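Local coordinates for protein structure-specific endonuclease subunit SLX1 (Candida glabrata, PDB 4XLG) that probably serves as the catalytic subunit of the SLX1-SLX4 endonuclease, nicking branched DNA close to junctions with single strands during repair and recombination, at residues Y125-L130 with I273-K278; A199-T204 with V291-I296; K224-N229 with T248-L253. The protein carries 1 engineered substitution. All coordinates share one frame; numbering follows the deposited sequence. Where two conformers were deposited one is given.

Contact 1 of 3, residues Y125-L130 with I273-K278; sequences YMDLTL and IPQSPK
The ring of Y125 packs on I273, and with it the run entering strand 129-132 of the five-stranded GIY-YIG sheet meets a loop of the RING-like zinc finger, between helices 253-260 and 288-299. Apolar packing comes first: Y125 CD1 lies 3.7 Å from I273 CB, and I273 CD1 sits over one ring face, displaced toward the rim. The edge of the same ring turns to the carbonyl oxygen of P274. Both Y125 and I273 also pack against the backbone of another protein's chain, which hydrogen-bonds Y125 OH.

Among polar side chains, Q275 in one of its two modelled conformations reaches across through a bend about CB-CG (chi2 70°), bringing OE1 to 3.3 Å from Y125 CA; Q275 NE2 makes a weak hydrogen bond to R124 O. The carboxylate of D127, a residue with positive phi just past a helix, stands steeply against this amide, the planes 70° apart in that conformer, and D127 OD1 is hydrogen-bonded by N158 ND2.

Water completes the interface. One molecule accepts from I273 N at 3.0 Å and bonds Y125 OH at 2.8 Å, linking the two residues beyond the apolar contact. Two others donate to D127 OD2, so this single oxygen reaches S276 twice: one water accepts from S276 N at 2.9 Å, the other from S276 OG at 2.8 Å.

Contact 2 of 3, residues A199-T204 with V291-I296; sequences AEKTKT and VIYYSI
K201 lies across the ring of Y293, with the ammonium above its centre: NZ is 3.5 Å from the ring centroid and 13° off the normal, a cation-pi contact over the face. The methylene next to it joins in, since K201 CE stands 3.9 Å from the centroid of Y293 and makes a CH-pi contact. An extended chain beyond CG lays the lysine over the ring from its hydroxyl end inward, as K201 CD at 3.6 Å from Y293 OH attests. Both polar ends have a further common partner: D9 accepts a hydrogen bond from K201 NZ through its backbone oxygen and bonds Y293 OH through its carboxylate. The ammonium is therefore held by a carbonyl as well as by the ring, which should fix its position over the face.

A second CH-pi contact involves T204, whose CG2 is 4.0 Å from the Y294 centroid, over the face. The methyl is directed there by chi1 of -56°, which places CG2 anti to the backbone N. Y293 approaches the opposite face of Y294, its CD2 edge 3.5 Å above the plane, so the Y294 ring is filled in on both sides. Y208 adds an edge-to-face partner to it.

Van der Waals contacts finish the seam. Y294 OH ends against the long helix 176-213, 3.4 Å from T204 CB and 3.6 Å from K201 CA, and L205 touches both tyrosines.

The short helical segments cross at -58° with axes 11.6 Å apart, a wide spacing that is bridged by long side chains, Y293, Y294 and K201. This is a helix-helix crossing whose packing is built on two tyrosines, uniting helix 176-213 with helix 288-299, near the C-terminus of the modelled chain.

Contact 3 of 3, residues K224-N229 with T248-L253; sequences KIIKHN and TFVSHL. With ZN (zinc ion), chain C.
The imidazole of H252 is met by I226 CD1 over one face, while K224 CB faces its edge 4.1 Å from CE1. Another edge position, in the ring plane, belongs to a water molecule bound to NE2. On ND1 the ring carries a zinc ion at 2.2 Å; C219, C222 and C255 supply the other three ligands of this site in the SLX1-type zinc finger.

Away from the ring, I226 and V250 lie alongside each other, pointing opposite ways, with I226 CG1 4.1 Å from V250 CG2. The isoleucine also leans on the strand itself, I226 CD1 being 4.0 Å from S251 C, and it touches F239 of the paired strand 239-241. With CG1 at chi1 58°, CG2 of V250 falls anti to the backbone N, which carries this methyl toward I226.

S251 turns the other way and donates from OG to H252 O at 3.0 Å, approaching 61° out of the carbonyl plane. H252 is the N-cap of helix 253-260, so this bond lies exactly where strand gives way to helix.

The bridging water accepts from H252 NE2 at 2.7 Å and donates to I225 O at 2.6 Å. Zinc on ND1 would draw charge from the ring and probably make the NE2 proton a stronger donor, and the water bridge to I225 O would help to hold the rotation of the ring.

How the contacts relate
Contacts 2 and 3 touch: L253, opening the helix after the zinc ligand H252, packs with CD2 3.6 Å from S295 OG and 3.7 Å from I292 CD1. Contact 2 turns the tyrosines of helix 288-299 to the long helix, while V291, I292 and S295 meet the zinc finger. Contact 1 touches neither, its nearest atoms about 6 Å from each, although its centre is only 15 Å from that of contact 2; it joins the finger to the GIY-YIG sheet. The side chains of T204 and S276 lie about 12 and 14 Å from the other zinc, that of the four-cysteine site. Along the chain, contact 3 is nested inside the loops closed by the other two.

Contact 1 of 3, residues Y125-L130 with I273-K278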
ATOM      1  N   TYR B 125       6.960   2.047   4.521  1.00 31.35           N
ATOM      2  CA  TYR B 125       6.326   1.058   5.405  1.00 31.46           C
ATOM      3  C   TYR B 125       5.328   0.141   4.695  1.00 29.86           C
ATOM      4  O   TYR B 125       4.969  -0.920   5.195  1.00 29.49           O
ATOM      5  CB  TYR B 125       5.609   1.778   6.544  1.00 29.84           C
ATOM      6  CG  TYR B 125       6.504   2.361   7.574  1.00 30.08           C
ATOM      7  CD1 TYR B 125       7.114   1.542   8.515  1.00 30.39           C
ATOM      8  CD2 TYR B 125       6.717   3.755   7.658  1.00 29.91           C
ATOM      9  CE1 TYR B 125       7.891   2.080   9.525  1.00 32.19           C
ATOM     10  CE2 TYR B 125       7.528   4.300   8.631  1.00 33.40           C
ATOM     11  CZ  TYR B 125       8.131   3.458   9.541  1.00 36.54           C
ATOM     12  OH  TYR B 125       8.876   3.947  10.561  1.00 38.15           O
ATOM     13  N   MET B 126       4.857   0.570   3.534  1.00 25.10           N
ATOM     14  CA  MET B 126       3.777  -0.165   2.868  1.00 24.20           C
ATOM     15  C   MET B 126       4.250  -1.262   1.936  1.00 28.44           C
ATOM     16  O   MET B 126       3.400  -2.075   1.505  1.00 28.54           O
ATOM     17  CB  MET B 126       2.879   0.837   2.095  1.00 23.74           C
ATOM     18  CG  MET B 126       2.347   1.961   3.008  1.00 28.07           C
ATOM     19  SD  MET B 126       1.599   3.234   1.950  1.00 25.72           S
ATOM     20  CE  MET B 126       1.396   4.551   3.139  1.00 26.39           C
ATOM     21  N   ASP B 127       5.561  -1.298   1.617  1.00 26.37           N
ATOM     22  CA  ASP B 127       6.102  -2.338   0.688  1.00 27.55           C
ATOM     23  C   ASP B 127       5.227  -2.458  -0.564  1.00 28.15           C
ATOM     24  O   ASP B 127       4.749  -3.560  -0.934  1.00 28.95           O
ATOM     25  CB  ASP B 127       6.196  -3.721   1.362  1.00 29.38           C
ATOM     26  CG  ASP B 127       7.260  -3.767   2.459  1.00 38.00           C
ATOM     27  OD1 ASP B 127       8.277  -3.030   2.371  1.00 42.87           O
ATOM     28  OD2 ASP B 127       7.050  -4.505   3.441  1.00 37.29           O
ATOM     29  N   LEU B 128       5.021  -1.317  -1.232  1.00 23.57           N
ATOM     30  CA  LEU B 128       4.134  -1.244  -2.393  1.00 23.69           C
ATOM     31  C   LEU B 128       4.667  -2.029  -3.577  1.00 23.57           C
ATOM     32  O   LEU B 128       5.855  -2.387  -3.640  1.00 26.54           O
ATOM     33  CB  LEU B 128       3.929   0.234  -2.797  1.00 24.01           C
ATOM     34  CG  LEU B 128       3.306   1.046  -1.622  1.00 25.29           C
ATOM     35  CD1 LEU B 128       3.412   2.514  -1.933  1.00 25.49           C
ATOM     36  CD2 LEU B 128       1.784   0.607  -1.457  1.00 22.24           C
ATOM     37  N   THR B 129       3.774  -2.278  -4.533  1.00 23.35           N
ATOM     38  CA  THR B 129       4.183  -2.921  -5.770  1.00 23.76           C
ATOM     39  C   THR B 129       3.993  -1.945  -6.916  1.00 23.88           C
ATOM     40  O   THR B 129       2.890  -1.400  -7.084  1.00 23.84           O
ATOM     41  CB  THR B 129       3.359  -4.210  -6.039  1.00 28.27           C
ATOM     42  OG1 THR B 129       3.702  -5.183  -5.027  1.00 27.69           O
ATOM     43  CG2 THR B 129       3.650  -4.817  -7.468  1.00 28.31           C
ATOM     44  N   LEU B 130       5.049  -1.753  -7.711  1.00 22.02           N
ATOM     45  CA  LEU B 130       4.963  -0.921  -8.919  1.00 22.63           C
ATOM     46  C   LEU B 130       4.835  -1.892 -10.121  1.00 23.66           C
ATOM     47  O   LEU B 130       5.752  -2.664 -10.396  1.00 26.71           O
ATOM     48  CB  LEU B 130       6.229  -0.038  -9.041  1.00 24.60           C
ATOM     49  CG  LEU B 130       6.458   0.597 -10.423  1.00 25.65           C
ATOM     50  CD1 LEU B 130       5.275   1.506 -10.803  1.00 25.38           C
ATOM     51  CD2 LEU B 130       7.805   1.348 -10.324  1.00 26.81           C
ATOM     52  N   ILE B 273       6.179   0.686  13.563  1.00 32.75           N
ATOM     53  CA  ILE B 273       5.694  -0.316  12.606  1.00 31.12           C
ATOM     54  C   ILE B 273       6.885  -1.172  12.142  1.00 30.88           C
ATOM     55  O   ILE B 273       7.908  -0.632  11.786  1.00 32.50           O
ATOM     56  CB  ILE B 273       5.034   0.350  11.395  1.00 29.66           C
ATOM     57  CG1 ILE B 273       3.909   1.296  11.828  1.00 29.48           C
ATOM     58  CG2 ILE B 273       4.512  -0.708  10.396  1.00 29.05           C
ATOM     59  CD1 ILE B 273       3.334   2.078  10.594  1.00 31.30           C
ATOM     60  N   PRO B 274       6.771  -2.507  12.196  1.00 31.25           N
ATOM     61  CA  PRO B 274       7.876  -3.347  11.720  1.00 31.64           C
ATOM     62  C   PRO B 274       8.182  -3.076  10.254  1.00 32.48           C
ATOM     63  O   PRO B 274       7.285  -2.774   9.472  1.00 31.31           O
ATOM     64  CB  PRO B 274       7.338  -4.776  11.905  1.00 31.36           C
ATOM     65  CG  PRO B 274       6.262  -4.632  12.999  1.00 30.18           C
ATOM     66  CD  PRO B 274       5.617  -3.315  12.634  1.00 27.87           C
ATOM     67  N   GLN B 275       9.455  -3.164   9.892  0.51 31.46           N
ATOM     68  CA  GLN B 275       9.849  -3.020   8.488  0.51 33.43           C
ATOM     69  C   GLN B 275      10.595  -4.273   8.075  0.51 35.17           C
ATOM     70  O   GLN B 275      11.588  -4.634   8.697  0.51 37.14           O
ATOM     71  CB  GLN B 275      10.730  -1.781   8.268  0.51 34.45           C
ATOM     72  CG  GLN B 275      11.074  -1.540   6.802  0.51 32.65           C
ATOM     73  CD  GLN B 275       9.862  -1.081   5.970  0.51 34.26           C
ATOM     74  OE1 GLN B 275       9.398   0.041   6.130  0.51 35.43           O
ATOM     75  NE2 GLN B 275       9.388  -1.931   5.061  0.51 27.53           N
ATOM     76  N   SER B 276      10.095  -4.939   7.037  1.00 37.14           N
ATOM     77  CA  SER B 276      10.684  -6.193   6.523  1.00 41.52           C
ATOM     78  C   SER B 276      11.130  -7.203   7.584  1.00 42.42           C
ATOM     79  O   SER B 276      12.292  -7.603   7.630  1.00 39.51           O
ATOM     80  CB  SER B 276      11.867  -5.872   5.612  1.00 47.29           C
ATOM     81  OG  SER B 276      11.443  -4.960   4.611  1.00 46.96           O
ATOM     82  N   PRO B 277      10.209  -7.606   8.452  1.00 39.38           N
ATOM     83  CA  PRO B 277      10.584  -8.631   9.422  1.00 42.21           C
ATOM     84  C   PRO B 277      10.735  -9.974   8.704  1.00 42.14           C
ATOM     85  O   PRO B 277      10.157 -10.161   7.651  1.00 39.97           O
ATOM     86  CB  PRO B 277       9.400  -8.644  10.400  1.00 41.92           C
ATOM     87  CG  PRO B 277       8.220  -8.224   9.533  1.00 39.49           C
ATOM     88  CD  PRO B 277       8.789  -7.206   8.556  1.00 37.53           C
ATOM     89  N   LYS B 278      11.513 -10.886   9.256  1.00 44.83           N
ATOM     90  CA  LYS B 278      11.667 -12.197   8.636  1.00 47.20           C
ATOM     91  C   LYS B 278      10.921 -13.242   9.432  1.00 45.64           C
ATOM     92  O   LYS B 278      10.881 -13.185  10.663  1.00 46.99           O
ATOM     93  CB  LYS B 278      13.150 -12.597   8.520  1.00 54.71           C
ATOM     94  CG  LYS B 278      13.960 -11.670   7.622  1.00 54.81           C
TER
HETATM   95  O   HOH W   1       7.069   3.380  12.682  1.00 30.55           O
HETATM   96  O   HOH W   2       6.696  -2.232   6.922  1.00 36.37           O
HETATM   97  O   HOH W   3       7.373  -4.706   5.954  1.00 32.77           O
HETATM   98  O   HOH W   4       9.303  -6.290   3.283  1.00 37.20           O

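Contact 2 of 3, residues A199-T204 with V291-I296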
ATOM      1  N   ALA B 199      -7.918 -13.232  -6.906  1.00 24.52           N
ATOM      2  CA  ALA B 199      -8.021 -14.681  -6.772  1.00 27.68           C
ATOM      3  C   ALA B 199      -6.928 -15.230  -5.853  1.00 30.48           C
ATOM      4  O   ALA B 199      -7.151 -16.197  -5.092  1.00 30.18           O
ATOM      5  CB  ALA B 199      -7.922 -15.330  -8.164  1.00 29.73           C
ATOM      6  N   GLU B 200      -5.739 -14.644  -5.938  1.00 30.29           N
ATOM      7  CA  GLU B 200      -4.645 -15.082  -5.084  1.00 30.86           C
ATOM      8  C   GLU B 200      -4.911 -14.773  -3.607  1.00 27.73           C
ATOM      9  O   GLU B 200      -4.619 -15.605  -2.754  1.00 28.79           O
ATOM     10  CB  GLU B 200      -3.317 -14.431  -5.494  1.00 35.47           C
ATOM     11  CG  GLU B 200      -2.797 -14.988  -6.828  1.00 48.54           C
ATOM     12  CD  GLU B 200      -1.548 -14.268  -7.366  1.00 61.04           C
ATOM     13  OE1 GLU B 200      -1.319 -13.070  -7.028  1.00 58.61           O
ATOM     14  OE2 GLU B 200      -0.813 -14.916  -8.150  1.00 66.11           O
ATOM     15  N   LYS B 201      -5.441 -13.585  -3.320  1.00 24.71           N
ATOM     16  CA  LYS B 201      -5.781 -13.264  -1.936  1.00 25.65           C
ATOM     17  C   LYS B 201      -6.896 -14.193  -1.452  1.00 26.26           C
ATOM     18  O   LYS B 201      -6.900 -14.602  -0.291  1.00 26.39           O
ATOM     19  CB  LYS B 201      -6.230 -11.823  -1.805  1.00 24.64           C
ATOM     20  CG  LYS B 201      -5.006 -10.874  -1.841  1.00 25.10           C
ATOM     21  CD  LYS B 201      -5.432  -9.409  -1.615  1.00 25.76           C
ATOM     22  CE  LYS B 201      -4.171  -8.571  -1.207  1.00 32.77           C
ATOM     23  NZ  LYS B 201      -4.614  -7.281  -0.597  1.00 33.38           N
ATOM     24  N   THR B 202      -7.864 -14.462  -2.327  1.00 24.06           N
ATOM     25  CA  THR B 202      -8.957 -15.385  -1.932  1.00 24.39           C
ATOM     26  C   THR B 202      -8.406 -16.735  -1.535  1.00 29.40           C
ATOM     27  O   THR B 202      -8.767 -17.285  -0.487  1.00 28.92           O
ATOM     28  CB  THR B 202     -10.004 -15.542  -3.080  1.00 27.21           C
ATOM     29  OG1 THR B 202     -10.488 -14.218  -3.410  1.00 30.78           O
ATOM     30  CG2 THR B 202     -11.152 -16.417  -2.648  1.00 33.66           C
ATOM     31  N   LYS B 203      -7.542 -17.284  -2.391  1.00 30.66           N
ATOM     32  CA  LYS B 203      -6.945 -18.589  -2.131  1.00 32.43           C
ATOM     33  C   LYS B 203      -6.143 -18.596  -0.814  1.00 29.94           C
ATOM     34  O   LYS B 203      -6.267 -19.534   0.006  1.00 33.03           O
ATOM     35  CB  LYS B 203      -6.053 -18.998  -3.314  1.00 33.64           C
ATOM     36  CG  LYS B 203      -5.326 -20.351  -3.116  1.00 43.97           C
ATOM     37  CD  LYS B 203      -4.265 -20.547  -4.212  1.00 52.00           C
ATOM     38  CE  LYS B 203      -3.492 -21.846  -4.047  1.00 63.01           C
ATOM     39  NZ  LYS B 203      -4.284 -23.064  -4.393  1.00 70.98           N
ATOM     40  N   THR B 204      -5.313 -17.575  -0.621  1.00 28.65           N
ATOM     41  CA  THR B 204      -4.488 -17.508   0.578  1.00 29.38           C
ATOM     42  C   THR B 204      -5.331 -17.349   1.858  1.00 29.76           C
ATOM     43  O   THR B 204      -5.057 -17.996   2.862  1.00 29.37           O
ATOM     44  CB  THR B 204      -3.456 -16.364   0.449  1.00 30.01           C
ATOM     45  OG1 THR B 204      -2.703 -16.612  -0.747  1.00 31.32           O
ATOM     46  CG2 THR B 204      -2.484 -16.335   1.648  1.00 29.24           C
ATOM     47  N   VAL B 291       0.875  -9.014   6.065  1.00 27.21           N
ATOM     48  CA  VAL B 291       0.562  -9.684   7.330  1.00 29.72           C
ATOM     49  C   VAL B 291      -0.706  -9.090   7.945  1.00 28.54           C
ATOM     50  O   VAL B 291      -1.627  -9.821   8.374  1.00 28.05           O
ATOM     51  CB  VAL B 291       1.757  -9.566   8.330  1.00 28.09           C
ATOM     52  CG1 VAL B 291       1.378 -10.173   9.686  1.00 29.92           C
ATOM     53  CG2 VAL B 291       2.962 -10.312   7.757  1.00 31.76           C
ATOM     54  N   ILE B 292      -0.790  -7.759   7.952  1.00 25.02           N
ATOM     55  CA  ILE B 292      -1.963  -7.098   8.495  1.00 24.16           C
ATOM     56  C   ILE B 292      -3.205  -7.332   7.654  1.00 25.65           C
ATOM     57  O   ILE B 292      -4.336  -7.501   8.187  1.00 28.02           O
ATOM     58  CB  ILE B 292      -1.713  -5.578   8.598  1.00 24.98           C
ATOM     59  CG1 ILE B 292      -0.526  -5.290   9.594  1.00 27.03           C
ATOM     60  CG2 ILE B 292      -2.964  -4.872   9.120  1.00 27.49           C
ATOM     61  CD1 ILE B 292      -0.717  -5.917  11.061  1.00 26.81           C
ATOM     62  N   TYR B 293      -3.015  -7.325   6.335  1.00 25.20           N
ATOM     63  CA  TYR B 293      -4.152  -7.580   5.431  1.00 23.42           C
ATOM     64  C   TYR B 293      -4.859  -8.888   5.822  1.00 25.63           C
ATOM     65  O   TYR B 293      -6.062  -8.912   6.079  1.00 27.72           O
ATOM     66  CB  TYR B 293      -3.723  -7.661   3.965  1.00 26.07           C
ATOM     67  CG  TYR B 293      -4.854  -8.177   3.078  1.00 29.21           C
ATOM     68  CD1 TYR B 293      -5.890  -7.313   2.666  1.00 24.98           C
ATOM     69  CD2 TYR B 293      -4.916  -9.535   2.722  1.00 25.84           C
ATOM     70  CE1 TYR B 293      -6.996  -7.809   1.901  1.00 23.82           C
ATOM     71  CE2 TYR B 293      -6.000 -10.048   1.958  1.00 28.54           C
ATOM     72  CZ  TYR B 293      -7.028  -9.166   1.558  1.00 24.99           C
ATOM     73  OH  TYR B 293      -8.045  -9.629   0.823  1.00 25.86           O
ATOM     74  N   TYR B 294      -4.092  -9.961   5.933  1.00 25.55           N
ATOM     75  CA  TYR B 294      -4.749 -11.226   6.215  1.00 26.96           C
ATOM     76  C   TYR B 294      -5.248 -11.279   7.669  1.00 28.62           C
ATOM     77  O   TYR B 294      -6.304 -11.857   7.952  1.00 28.62           O
ATOM     78  CB  TYR B 294      -3.792 -12.382   5.936  1.00 30.14           C
ATOM     79  CG  TYR B 294      -3.553 -12.548   4.447  1.00 28.73           C
ATOM     80  CD1 TYR B 294      -4.566 -13.053   3.618  1.00 28.51           C
ATOM     81  CD2 TYR B 294      -2.339 -12.175   3.875  1.00 29.43           C
ATOM     82  CE1 TYR B 294      -4.374 -13.183   2.232  1.00 30.47           C
ATOM     83  CE2 TYR B 294      -2.120 -12.315   2.496  1.00 28.27           C
ATOM     84  CZ  TYR B 294      -3.148 -12.787   1.677  1.00 29.31           C
ATOM     85  OH  TYR B 294      -2.947 -12.958   0.318  1.00 30.40           O
ATOM     86  N   SER B 295      -4.467 -10.688   8.569  1.00 27.45           N
ATOM     87  CA  SER B 295      -4.789 -10.710   9.981  1.00 29.22           C
ATOM     88  C   SER B 295      -6.159 -10.114  10.233  1.00 30.41           C
ATOM     89  O   SER B 295      -7.031 -10.720  10.866  1.00 30.76           O
ATOM     90  CB  SER B 295      -3.711  -9.937  10.796  1.00 27.77           C
ATOM     91  OG  SER B 295      -3.950 -10.212  12.169  1.00 31.64           O
ATOM     92  N   ILE B 296      -6.367  -8.923   9.721  1.00 28.65           N
ATOM     93  CA  ILE B 296      -7.627  -8.232   9.965  1.00 29.55           C
ATOM     94  C   ILE B 296      -8.773  -8.856   9.199  1.00 29.16           C
ATOM     95  O   ILE B 296      -9.857  -9.056   9.748  1.00 31.09           O
ATOM     96  CB  ILE B 296      -7.503  -6.741   9.583  1.00 33.55           C
ATOM     97  CG1 ILE B 296      -6.507  -6.052  10.512  1.00 39.34           C
ATOM     98  CG2 ILE B 296      -8.873  -6.058   9.595  1.00 32.67           C
ATOM     99  CD1 ILE B 296      -6.305  -4.607  10.085  1.00 40.73           C
TER

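Contact 3 of 3, residues K224-N229 with T248-L253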
ATOM      1  N   LYS B 224       0.228 -20.595  23.174  1.00 61.14           N
ATOM      2  CA  LYS B 224      -1.187 -20.867  23.375  1.00 64.37           C
ATOM      3  C   LYS B 224      -1.826 -21.260  22.059  1.00 62.72           C
ATOM      4  O   LYS B 224      -1.360 -20.855  20.988  1.00 58.81           O
ATOM      5  CB  LYS B 224      -1.901 -19.666  23.962  1.00 65.18           C
ATOM      6  CG  LYS B 224      -1.405 -19.272  25.337  1.00 65.60           C
ATOM      7  CD  LYS B 224      -2.019 -17.937  25.696  1.00 69.78           C
ATOM      8  CE  LYS B 224      -1.544 -17.449  27.042  1.00 78.48           C
ATOM      9  NZ  LYS B 224      -2.010 -16.050  27.211  1.00 83.19           N
ATOM     10  N   ILE B 225      -2.886 -22.061  22.143  1.00 62.24           N
ATOM     11  CA  ILE B 225      -3.570 -22.559  20.952  1.00 61.74           C
ATOM     12  C   ILE B 225      -4.118 -21.440  20.076  1.00 59.17           C
ATOM     13  O   ILE B 225      -4.686 -20.459  20.567  1.00 58.45           O
ATOM     14  CB  ILE B 225      -4.730 -23.519  21.339  1.00 70.36           C
ATOM     15  CG1 ILE B 225      -4.164 -24.802  21.933  1.00 75.58           C
ATOM     16  CG2 ILE B 225      -5.585 -23.849  20.129  1.00 69.19           C
ATOM     17  CD1 ILE B 225      -3.483 -25.685  20.917  1.00 77.79           C
ATOM     18  N   ILE B 226      -3.907 -21.570  18.770  1.00 56.75           N
ATOM     19  CA  ILE B 226      -4.507 -20.651  17.810  1.00 52.29           C
ATOM     20  C   ILE B 226      -5.991 -20.981  17.573  1.00 52.43           C
ATOM     21  O   ILE B 226      -6.326 -22.042  17.016  1.00 53.17           O
ATOM     22  CB  ILE B 226      -3.740 -20.673  16.471  1.00 53.42           C
ATOM     23  CG1 ILE B 226      -2.249 -20.374  16.717  1.00 52.69           C
ATOM     24  CG2 ILE B 226      -4.359 -19.668  15.492  1.00 48.29           C
ATOM     25  CD1 ILE B 226      -1.939 -18.902  17.067  1.00 47.76           C
ATOM     26  N   LYS B 227      -6.868 -20.074  18.023  1.00 52.32           N
ATOM     27  CA  LYS B 227      -8.334 -20.274  17.986  1.00 52.80           C
ATOM     28  C   LYS B 227      -9.021 -18.909  18.107  1.00 56.98           C
ATOM     29  O   LYS B 227      -8.574 -18.076  18.894  1.00 58.25           O
ATOM     30  CB  LYS B 227      -8.801 -21.200  19.143  1.00 52.58           C
ATOM     31  N   HIS B 228     -10.108 -18.660  17.374  1.00 60.51           N
ATOM     32  CA  HIS B 228     -10.876 -17.437  17.646  1.00 61.25           C
ATOM     33  C   HIS B 228     -11.724 -17.687  18.912  1.00 67.20           C
ATOM     34  O   HIS B 228     -12.360 -18.741  19.029  1.00 62.44           O
ATOM     35  CB  HIS B 228     -11.748 -17.033  16.453  1.00 58.70           C
ATOM     36  N   ASN B 229     -11.709 -16.756  19.876  1.00 72.87           N
ATOM     37  CA  ASN B 229     -12.369 -17.026  21.170  1.00 82.21           C
ATOM     38  C   ASN B 229     -13.709 -16.308  21.378  1.00 87.94           C
ATOM     39  O   ASN B 229     -14.021 -15.335  20.690  1.00 90.99           O
ATOM     40  CB  ASN B 229     -11.414 -16.707  22.346  1.00 80.58           C
ATOM     41  CG  ASN B 229     -11.208 -15.208  22.583  1.00 76.43           C
ATOM     42  OD1 ASN B 229     -11.801 -14.359  21.916  1.00 75.39           O
ATOM     43  ND2 ASN B 229     -10.360 -14.885  23.560  1.00 72.48           N
ATOM     44  N   THR B 248       4.940 -23.435   8.275  1.00 53.72           N
ATOM     45  CA  THR B 248       4.030 -23.615   9.388  1.00 55.68           C
ATOM     46  C   THR B 248       4.031 -22.468  10.407  1.00 52.90           C
ATOM     47  O   THR B 248       3.315 -22.550  11.393  1.00 56.63           O
ATOM     48  CB  THR B 248       4.342 -24.922  10.142  1.00 61.57           C
ATOM     49  OG1 THR B 248       5.683 -24.866  10.659  1.00 65.49           O
ATOM     50  CG2 THR B 248       4.194 -26.114   9.209  1.00 60.49           C
ATOM     51  N   PHE B 249       4.828 -21.420  10.198  1.00 48.54           N
ATOM     52  CA  PHE B 249       4.835 -20.300  11.155  1.00 45.69           C
ATOM     53  C   PHE B 249       3.454 -19.670  11.308  1.00 45.07           C
ATOM     54  O   PHE B 249       2.842 -19.180  10.333  1.00 44.12           O
ATOM     55  CB  PHE B 249       5.832 -19.210  10.757  1.00 48.47           C
ATOM     56  CG  PHE B 249       5.684 -17.950  11.558  1.00 49.11           C
ATOM     57  CD1 PHE B 249       5.876 -17.965  12.935  1.00 48.46           C
ATOM     58  CD2 PHE B 249       5.332 -16.753  10.944  1.00 51.36           C
ATOM     59  CE1 PHE B 249       5.721 -16.797  13.688  1.00 50.78           C
ATOM     60  CE2 PHE B 249       5.191 -15.589  11.680  1.00 52.44           C
ATOM     61  CZ  PHE B 249       5.387 -15.612  13.068  1.00 51.60           C
ATOM     62  N   VAL B 250       2.962 -19.691  12.540  1.00 45.10           N
ATOM     63  CA  VAL B 250       1.734 -18.988  12.884  1.00 43.64           C
ATOM     64  C   VAL B 250       1.894 -18.410  14.297  1.00 41.73           C
ATOM     65  O   VAL B 250       2.513 -19.037  15.144  1.00 45.90           O
ATOM     66  CB  VAL B 250       0.504 -19.932  12.785  1.00 48.78           C
ATOM     67  CG1 VAL B 250       0.662 -21.148  13.698  1.00 57.42           C
ATOM     68  CG2 VAL B 250      -0.788 -19.191  13.065  1.00 44.57           C
ATOM     69  N   SER B 251       1.361 -17.216  14.552  1.00 39.93           N
ATOM     70  CA  SER B 251       1.439 -16.620  15.895  1.00 40.36           C
ATOM     71  C   SER B 251       0.239 -15.684  16.139  1.00 43.22           C
ATOM     72  O   SER B 251      -0.510 -15.357  15.213  1.00 41.92           O
ATOM     73  CB  SER B 251       2.754 -15.822  16.058  1.00 39.99           C
ATOM     74  OG  SER B 251       2.693 -14.669  15.223  1.00 43.36           O
ATOM     75  N   HIS B 252       0.077 -15.236  17.377  1.00 40.66           N
ATOM     76  CA  HIS B 252      -0.734 -14.046  17.638  1.00 38.53           C
ATOM     77  C   HIS B 252      -0.077 -12.869  16.968  1.00 38.74           C
ATOM     78  O   HIS B 252       1.147 -12.760  17.018  1.00 40.62           O
ATOM     79  CB  HIS B 252      -0.867 -13.826  19.165  1.00 39.98           C
ATOM     80  CG  HIS B 252      -1.659 -14.902  19.833  1.00 42.81           C
ATOM     81  ND1 HIS B 252      -1.126 -15.745  20.780  1.00 47.05           N
ATOM     82  CD2 HIS B 252      -2.938 -15.312  19.646  1.00 45.58           C
ATOM     83  CE1 HIS B 252      -2.037 -16.627  21.151  1.00 50.88           C
ATOM     84  NE2 HIS B 252      -3.144 -16.387  20.471  1.00 48.72           N
ATOM     85  N   LEU B 253      -0.866 -11.968  16.372  1.00 34.63           N
ATOM     86  CA  LEU B 253      -0.305 -10.750  15.796  1.00 32.92           C
ATOM     87  C   LEU B 253       0.483  -9.948  16.849  1.00 35.60           C
ATOM     88  O   LEU B 253       1.597  -9.455  16.575  1.00 34.84           O
ATOM     89  CB  LEU B 253      -1.402  -9.859  15.204  1.00 31.36           C
ATOM     90  CG  LEU B 253      -0.892  -8.613  14.450  1.00 30.27           C
ATOM     91  CD1 LEU B 253       0.038  -8.975  13.261  1.00 34.14           C
ATOM     92  CD2 LEU B 253      -2.068  -7.727  13.970  1.00 31.65           C
TER
HETATM   93 ZN    ZN C 401       1.036 -15.671  21.207  1.00 44.17          ZN
HETATM   94  O   HOH W   5      -5.309 -18.024  20.098  1.00 56.13           O